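Local atomic coordinates of Low molecular weight phosphotyrosine phosphatase family protein (Streptococcus pyogenes, PDB entry 5GOT), a protein that probably removes phosphate from phosphotyrosine residues of proteins, as a low molecular weight protein tyrosine phosphatase. Residues 20-23 against 24-28; 85-88 against 89-93; 127-130 against 131-135. All blocks are in the same frame, centred on the assembly; numbering follows the deposited sequence.

Overall arrangement
All three contacts are local, each between residues three to five apart on one continuous stretch, and each mixes buried and exposed side chains: M22 and V26 against K23 and S24 in contact 1, M85 and N89 against S87, D88 and K91 in contact 2, V129 and C133 against K131 in contact 3. The C-terminal part of helix 14-23 and the loop after it (contact 1) pack on helix 122-140 (contact 3), centres about 12 Å apart. Contact 2, at the start of helix 87-96, meets contact 3 where M85 CE packs on V129 CG2. An aspartate and an asparagine form a capping box in contact 2, a serine hydroxyl supplements contact 1, and contact 3 relies on main-chain bonds.

Contact 1 (20-23 against 24-28)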
loop_
_atom_site.group_PDB
_atom_site.type_symbol
_atom_site.label_atom_id
_atom_site.label_comp_id
_atom_site.label_asym_id
_atom_site.label_seq_id
_atom_site.Cartn_x
_atom_site.Cartn_y
_atom_site.Cartn_z
ATOM N N PHE A 20 -3.024 -1.095 5.987
ATOM C CA PHE A 20 -3.922 -1.126 7.132
ATOM C C PHE A 20 -4.837 0.089 7.181
ATOM O O PHE A 20 -5.962 -0.024 7.678
ATOM C CB PHE A 20 -3.099 -1.324 8.410
ATOM C CG PHE A 20 -2.404 -2.657 8.436
ATOM C CD1 PHE A 20 -3.145 -3.828 8.541
ATOM C CD2 PHE A 20 -1.030 -2.754 8.267
ATOM C CE1 PHE A 20 -2.519 -5.081 8.513
ATOM C CE2 PHE A 20 -0.390 -3.997 8.260
ATOM C CZ PHE A 20 -1.138 -5.164 8.380
ATOM N N VAL A 21 -4.418 1.240 6.652
ATOM C CA VAL A 21 -5.363 2.343 6.511
ATOM C C VAL A 21 -6.460 1.966 5.514
ATOM O O VAL A 21 -7.652 2.160 5.774
ATOM C CB VAL A 21 -4.640 3.642 6.106
ATOM C CG1 VAL A 21 -5.653 4.745 5.806
ATOM C CG2 VAL A 21 -3.691 4.104 7.216
ATOM N N MET A 22 -6.079 1.387 4.369
ATOM C CA MET A 22 -7.095 0.959 3.410
ATOM C C MET A 22 -8.013 -0.093 4.024
ATOM O O MET A 22 -9.235 -0.055 3.834
ATOM C CB MET A 22 -6.439 0.410 2.140
ATOM C CG MET A 22 -7.409 0.251 0.977
ATOM S SD MET A 22 -7.804 1.844 0.284
ATOM C CE MET A 22 -9.170 1.426 -0.817
ATOM N N LYS A 23 -7.444 -1.027 4.787
ATOM C CA LYS A 23 -8.256 -2.049 5.428
ATOM C C LYS A 23 -9.226 -1.456 6.436
ATOM O O LYS A 23 -10.254 -2.077 6.730
ATOM C CB LYS A 23 -7.362 -3.085 6.105
ATOM C CG LYS A 23 -6.697 -4.042 5.135
ATOM C CD LYS A 23 -5.892 -5.082 5.890
ATOM C CE LYS A 23 -5.559 -6.279 5.019
ATOM N NZ LYS A 23 -4.384 -7.015 5.530
ATOM N N SER A 24 -8.942 -0.261 6.952
ATOM C CA SER A 24 -9.836 0.351 7.918
ATOM C C SER A 24 -11.029 1.036 7.268
ATOM O O SER A 24 -11.955 1.427 7.986
ATOM C CB SER A 24 -9.072 1.359 8.790
ATOM O OG SER A 24 -8.906 2.614 8.139
ATOM N N ILE A 25 -11.038 1.201 5.944
ATOM C CA ILE A 25 -12.117 1.914 5.274
ATOM C C ILE A 25 -12.887 1.043 4.291
ATOM O O ILE A 25 -13.860 1.514 3.706
ATOM C CB ILE A 25 -11.612 3.194 4.573
ATOM C CG1 ILE A 25 -10.606 2.871 3.468
ATOM C CG2 ILE A 25 -11.013 4.170 5.589
ATOM C CD1 ILE A 25 -10.363 4.044 2.523
ATOM N N VAL A 26 -12.507 -0.221 4.111
ATOM C CA VAL A 26 -13.250 -1.115 3.230
ATOM C C VAL A 26 -13.131 -2.543 3.754
ATOM O O VAL A 26 -12.098 -2.937 4.302
ATOM C CB VAL A 26 -12.763 -0.981 1.766
ATOM C CG1 VAL A 26 -11.303 -1.351 1.635
ATOM C CG2 VAL A 26 -13.595 -1.837 0.853
ATOM N N SER A 27 -14.208 -3.317 3.582
ATOM C CA SER A 27 -14.335 -4.631 4.202
ATOM C C SER A 27 -13.540 -5.687 3.454
ATOM O O SER A 27 -13.485 -5.693 2.222
ATOM C CB SER A 27 -15.798 -5.078 4.258
ATOM O OG SER A 27 -16.548 -4.321 5.193
ATOM N N SER A 28 -12.947 -6.602 4.228
ATOM C CA SER A 28 -12.284 -7.790 3.705
ATOM C C SER A 28 -13.158 -8.586 2.734
ATOM O O SER A 28 -12.631 -9.352 1.920
ATOM C CB SER A 28 -11.858 -8.658 4.893
ATOM O OG SER A 28 -11.514 -9.966 4.487
#
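S24 folds back on V21, and V21 O takes two bonds from it. The hydroxyl OG lies 2.7 Å from V21 O, in the carbonyl plane and on a lone pair, whereas S24 N approaches the same oxygen at 3.0 Å from well above that plane and also bonds weakly to F20 O. OG can reach back because chi1 (81°) sets it between the backbone N and the carbonyl carbon of S24. One residue on, I25 N donates to M22 O at 3.0 Å, a fairly straight bond (161°) that also comes from above the carbonyl plane; V26 N adds a weak i to i+4 bond to the same oxygen. The i to i+3 bonds of S24 N and I25 N lie between the last residues of helix 14-23 and the loop that leads to strand 31-37. Round M22 O, I25 CG1 and V26 CG1 each pack at 3.3 Å. The bent M22 chain brings SD within 4.0 Å of I25 CD1, the two side chains crossing at a slant. Farther out, M31 and I33 of strand 31-37 and C133 of helix 122-140 cover M22, while R130 packs on S24 and I25. The K23 ammonium turns to E19, one turn back, in a salt bridge.

Contact 2 (85-88 against 89-93); sequences MDSD and NVKNL
D86 and N89 exchange bonds between side chain and main chain at the start of helix 87-96. D86 OD1 accepts from N89 N at 3.0 Å, with the donor nearly in line with the C-O bond, and N89 OD1 accepts from D86 N, also at 3.0 Å but more bent (139°). Chi1 of D86 (68°) sets CG between the backbone N and the carbonyl carbon, with OD1 in front of N89 N; the carboxylate plane lies only 11° from that of the N89 amide. The two OD1 atoms, both acceptors, sit 3.2 Å apart, each turned to a different main-chain N-H. The other carboxylate oxygen, D86 OD2, forms a salt bridge with R14; a water also joins it weakly to N89 ND2. Regular helix bonds follow: V90 N to D86 O at 3.1 Å, K91 N to S87 O at 2.9 Å and N92 N to D88 O at 3.0 Å. V90 and L93 pack against strand 105-107. With D86 as N-cap, this reciprocal pair is a capping box, opening the helix that connects strands 81-84 and 105-107 in a beta-alpha-beta unit, beside C8 and R14, which probably bound the C-X5-R phosphate-binding P-loop of this phosphatase family.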
loop_
_atom_site.group_PDB
_atom_site.type_symbol
_atom_site.label_atom_id
_atom_site.label_comp_id
_atom_site.label_asym_id
_atom_site.label_seq_id
_atom_site.Cartn_x
_atom_site.Cartn_y
_atom_site.Cartn_z
ATOM N N MET A 85 4.253 3.300 -3.986
ATOM C CA MET A 85 4.072 4.486 -3.161
ATOM C C MET A 85 4.764 5.720 -3.731
ATOM O O MET A 85 4.344 6.843 -3.417
ATOM C CB MET A 85 4.534 4.196 -1.720
ATOM C CG MET A 85 3.750 3.052 -1.053
ATOM S SD MET A 85 1.924 3.202 -1.146
ATOM C CE MET A 85 1.664 4.650 -0.097
ATOM N N ASP A 86 5.800 5.555 -4.557
ATOM C CA ASP A 86 6.384 6.674 -5.291
ATOM C C ASP A 86 6.872 6.162 -6.641
ATOM O O ASP A 86 6.830 4.964 -6.926
ATOM C CB ASP A 86 7.506 7.386 -4.493
ATOM C CG ASP A 86 8.781 6.527 -4.297
ATOM O OD1 ASP A 86 9.086 5.633 -5.113
ATOM O OD2 ASP A 86 9.514 6.785 -3.310
ATOM N N SER A 87 7.350 7.092 -7.477
ATOM C CA SER A 87 7.684 6.745 -8.855
ATOM C C SER A 87 8.840 5.757 -8.928
ATOM O O SER A 87 8.917 4.971 -9.879
ATOM C CB SER A 87 8.018 8.004 -9.653
ATOM O OG SER A 87 9.198 8.602 -9.160
ATOM N N ASP A 88 9.758 5.792 -7.958
ATOM C CA ASP A 88 10.819 4.784 -7.924
ATOM C C ASP A 88 10.242 3.387 -7.760
ATOM O O ASP A 88 10.691 2.440 -8.417
ATOM C CB ASP A 88 11.812 5.069 -6.794
ATOM C CG ASP A 88 12.611 6.343 -7.011
ATOM O OD1 ASP A 88 12.920 6.661 -8.179
ATOM O OD2 ASP A 88 12.940 7.015 -6.003
ATOM N N ASN A 89 9.265 3.226 -6.857
ATOM C CA ASN A 89 8.649 1.911 -6.699
ATOM C C ASN A 89 7.988 1.474 -7.992
ATOM O O ASN A 89 8.050 0.300 -8.374
ATOM C CB ASN A 89 7.612 1.921 -5.574
ATOM C CG ASN A 89 8.140 2.503 -4.293
ATOM O OD1 ASN A 89 7.442 3.267 -3.617
ATOM N ND2 ASN A 89 9.372 2.136 -3.934
ATOM N N VAL A 90 7.343 2.417 -8.681
ATOM C CA VAL A 90 6.646 2.089 -9.918
ATOM C C VAL A 90 7.632 1.605 -10.974
ATOM O O VAL A 90 7.413 0.571 -11.623
ATOM C CB VAL A 90 5.828 3.303 -10.406
ATOM C CG1 VAL A 90 5.409 3.105 -11.860
ATOM C CG2 VAL A 90 4.596 3.478 -9.531
ATOM N N LYS A 91 8.736 2.337 -11.158
ATOM C CA LYS A 91 9.732 1.952 -12.159
ATOM C C LYS A 91 10.320 0.586 -11.844
ATOM O O LYS A 91 10.434 -0.275 -12.723
ATOM C CB LYS A 91 10.858 2.988 -12.231
ATOM C CG LYS A 91 10.437 4.391 -12.600
ATOM C CD LYS A 91 11.613 5.360 -12.453
ATOM C CE LYS A 91 11.141 6.799 -12.200
ATOM N NZ LYS A 91 10.248 7.286 -13.290
ATOM N N ASN A 92 10.697 0.371 -10.583
ATOM C CA ASN A 92 11.298 -0.902 -10.211
ATOM C C ASN A 92 10.308 -2.045 -10.360
ATOM O O ASN A 92 10.688 -3.142 -10.783
ATOM C CB ASN A 92 11.841 -0.829 -8.787
ATOM C CG ASN A 92 13.098 -0.003 -8.700
ATOM O OD1 ASN A 92 13.948 -0.070 -9.584
ATOM N ND2 ASN A 92 13.220 0.793 -7.643
ATOM N N LEU A 93 9.030 -1.802 -10.042
ATOM C CA LEU A 93 8.017 -2.838 -10.237
ATOM C C LEU A 93 7.934 -3.265 -11.692
ATOM O O LEU A 93 7.723 -4.449 -11.986
ATOM C CB LEU A 93 6.654 -2.349 -9.759
ATOM C CG LEU A 93 6.389 -2.478 -8.253
ATOM C CD1 LEU A 93 5.196 -1.603 -7.863
ATOM C CD2 LEU A 93 6.135 -3.922 -7.894
HETATM O O HOH W 1 11.460 4.263 -2.368
#

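Contact 3 (127-130 against 131-135)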
loop_
_atom_site.group_PDB
_atom_site.type_symbol
_atom_site.label_atom_id
_atom_site.label_comp_id
_atom_site.label_asym_id
_atom_site.label_seq_id
_atom_site.Cartn_x
_atom_site.Cartn_y
_atom_site.Cartn_z
ATOM N N GLN A 127 -1.395 11.407 6.855
ATOM C CA GLN A 127 -2.421 12.252 6.244
ATOM C C GLN A 127 -2.502 12.020 4.739
ATOM O O GLN A 127 -3.598 11.968 4.171
ATOM C CB GLN A 127 -2.153 13.731 6.539
ATOM C CG GLN A 127 -2.136 14.114 8.023
ATOM C CD GLN A 127 -3.453 13.816 8.736
ATOM O OE1 GLN A 127 -4.516 13.725 8.111
ATOM N NE2 GLN A 127 -3.388 13.666 10.054
ATOM N N LEU A 128 -1.352 11.871 4.073
ATOM C CA LEU A 128 -1.370 11.654 2.624
ATOM C C LEU A 128 -1.825 10.248 2.261
ATOM O O LEU A 128 -2.474 10.051 1.222
ATOM C CB LEU A 128 0.013 11.936 2.044
ATOM C CG LEU A 128 0.351 13.412 2.211
ATOM C CD1 LEU A 128 1.809 13.685 1.912
ATOM C CD2 LEU A 128 -0.561 14.240 1.314
ATOM N N VAL A 129 -1.473 9.256 3.080
ATOM C CA VAL A 129 -1.917 7.889 2.825
ATOM C C VAL A 129 -3.414 7.782 3.040
ATOM O O VAL A 129 -4.130 7.115 2.285
ATOM C CB VAL A 129 -1.146 6.922 3.736
ATOM C CG1 VAL A 129 -1.859 5.576 3.832
ATOM C CG2 VAL A 129 0.255 6.758 3.221
ATOM N N ARG A 130 -3.900 8.448 4.084
ATOM C CA ARG A 130 -5.313 8.428 4.431
ATOM C C ARG A 130 -6.160 9.063 3.328
ATOM O O ARG A 130 -7.219 8.530 2.966
ATOM C CB ARG A 130 -5.487 9.143 5.779
ATOM C CG ARG A 130 -6.912 9.485 6.199
ATOM C CD ARG A 130 -7.571 8.267 6.740
ATOM N NE ARG A 130 -9.032 8.429 6.840
ATOM C CZ ARG A 130 -9.850 7.474 7.283
ATOM N NH1 ARG A 130 -11.152 7.719 7.329
ATOM N NH2 ARG A 130 -9.346 6.290 7.685
ATOM N N LYS A 131 -5.697 10.185 2.764
ATOM C CA LYS A 131 -6.413 10.813 1.655
ATOM C C LYS A 131 -6.305 9.985 0.378
ATOM O O LYS A 131 -7.288 9.846 -0.361
ATOM C CB LYS A 131 -5.881 12.232 1.424
ATOM C CG LYS A 131 -6.130 13.186 2.598
ATOM C CD LYS A 131 -5.855 14.660 2.248
ATOM C CE LYS A 131 -4.364 14.968 2.084
ATOM N NZ LYS A 131 -4.103 16.408 1.768
ATOM N N GLY A 132 -5.118 9.443 0.093
ATOM C CA GLY A 132 -4.947 8.628 -1.099
ATOM C C GLY A 132 -5.737 7.332 -1.044
ATOM O O GLY A 132 -6.212 6.836 -2.074
ATOM N N CYS A 133 -5.881 6.755 0.146
ATOM C CA CYS A 133 -6.734 5.582 0.284
ATOM C C CYS A 133 -8.183 5.929 -0.024
ATOM O O CYS A 133 -8.891 5.143 -0.664
ATOM C CB CYS A 133 -6.598 4.982 1.685
ATOM S SG CYS A 133 -5.053 4.047 1.906
ATOM N N GLN A 134 -8.636 7.113 0.404
ATOM C CA GLN A 134 -9.991 7.548 0.075
ATOM C C GLN A 134 -10.170 7.677 -1.431
ATOM O O GLN A 134 -11.209 7.289 -1.976
ATOM C CB GLN A 134 -10.306 8.877 0.765
ATOM C CG GLN A 134 -10.710 8.740 2.228
ATOM C CD GLN A 134 -12.013 7.975 2.395
ATOM O OE1 GLN A 134 -12.860 7.965 1.497
ATOM N NE2 GLN A 134 -12.174 7.313 3.543
ATOM N N ASP A 135 -9.162 8.217 -2.121
ATOM C CA ASP A 135 -9.248 8.360 -3.566
ATOM C C ASP A 135 -9.278 7.007 -4.259
ATOM O O ASP A 135 -10.053 6.814 -5.201
ATOM C CB ASP A 135 -8.094 9.206 -4.081
ATOM C CG ASP A 135 -8.221 10.662 -3.666
ATOM O OD1 ASP A 135 -9.254 11.027 -3.046
ATOM O OD2 ASP A 135 -7.299 11.439 -3.977
#
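Residues 127-130 and 131-135 form consecutive turns of helix 122-140, joined by four i to i+4 main-chain bonds. K131 N donates to Q127 O, G132 N to L128 O at 2.9 Å, C133 N to V129 O at 2.8 Å and Q134 N to R130 O; the last is the longest, at 3.3 Å. All are reasonably straight, between 153° and 158° at the hydrogen. The side chains add mainly packing. K131 is bent at chi3, and its aliphatic chain passes the Q127 carbonyl, CG lying 3.2 Å from Q127 O, before CE reaches L128 CD2 at 3.9 Å; the lysine chain runs askew to the leucine. On the inner side, V129 CG1 meets C133 SG at 4.0 Å, and both residues face helix 14-23, V129 resting on A18 and V21, and C133 on V21 as well. R130 and Q134 run side by side and point the same way. Q134 NE2 lies over one face of the guanidinium, 3.9 Å from R130 NH1, with the amide and guanidinium planes 52° apart. The Q127 amide is hydrogen-bonded to E123 one turn earlier. The four clear hydrogen bonds between the turns are thus all main-chain, while the side chains divide the work: V129 and C133 supply an apolar surface for the neighbouring helix, K131 contributes through its hydrocarbon length, and R130 and Q134 pack loosely without a bond between them.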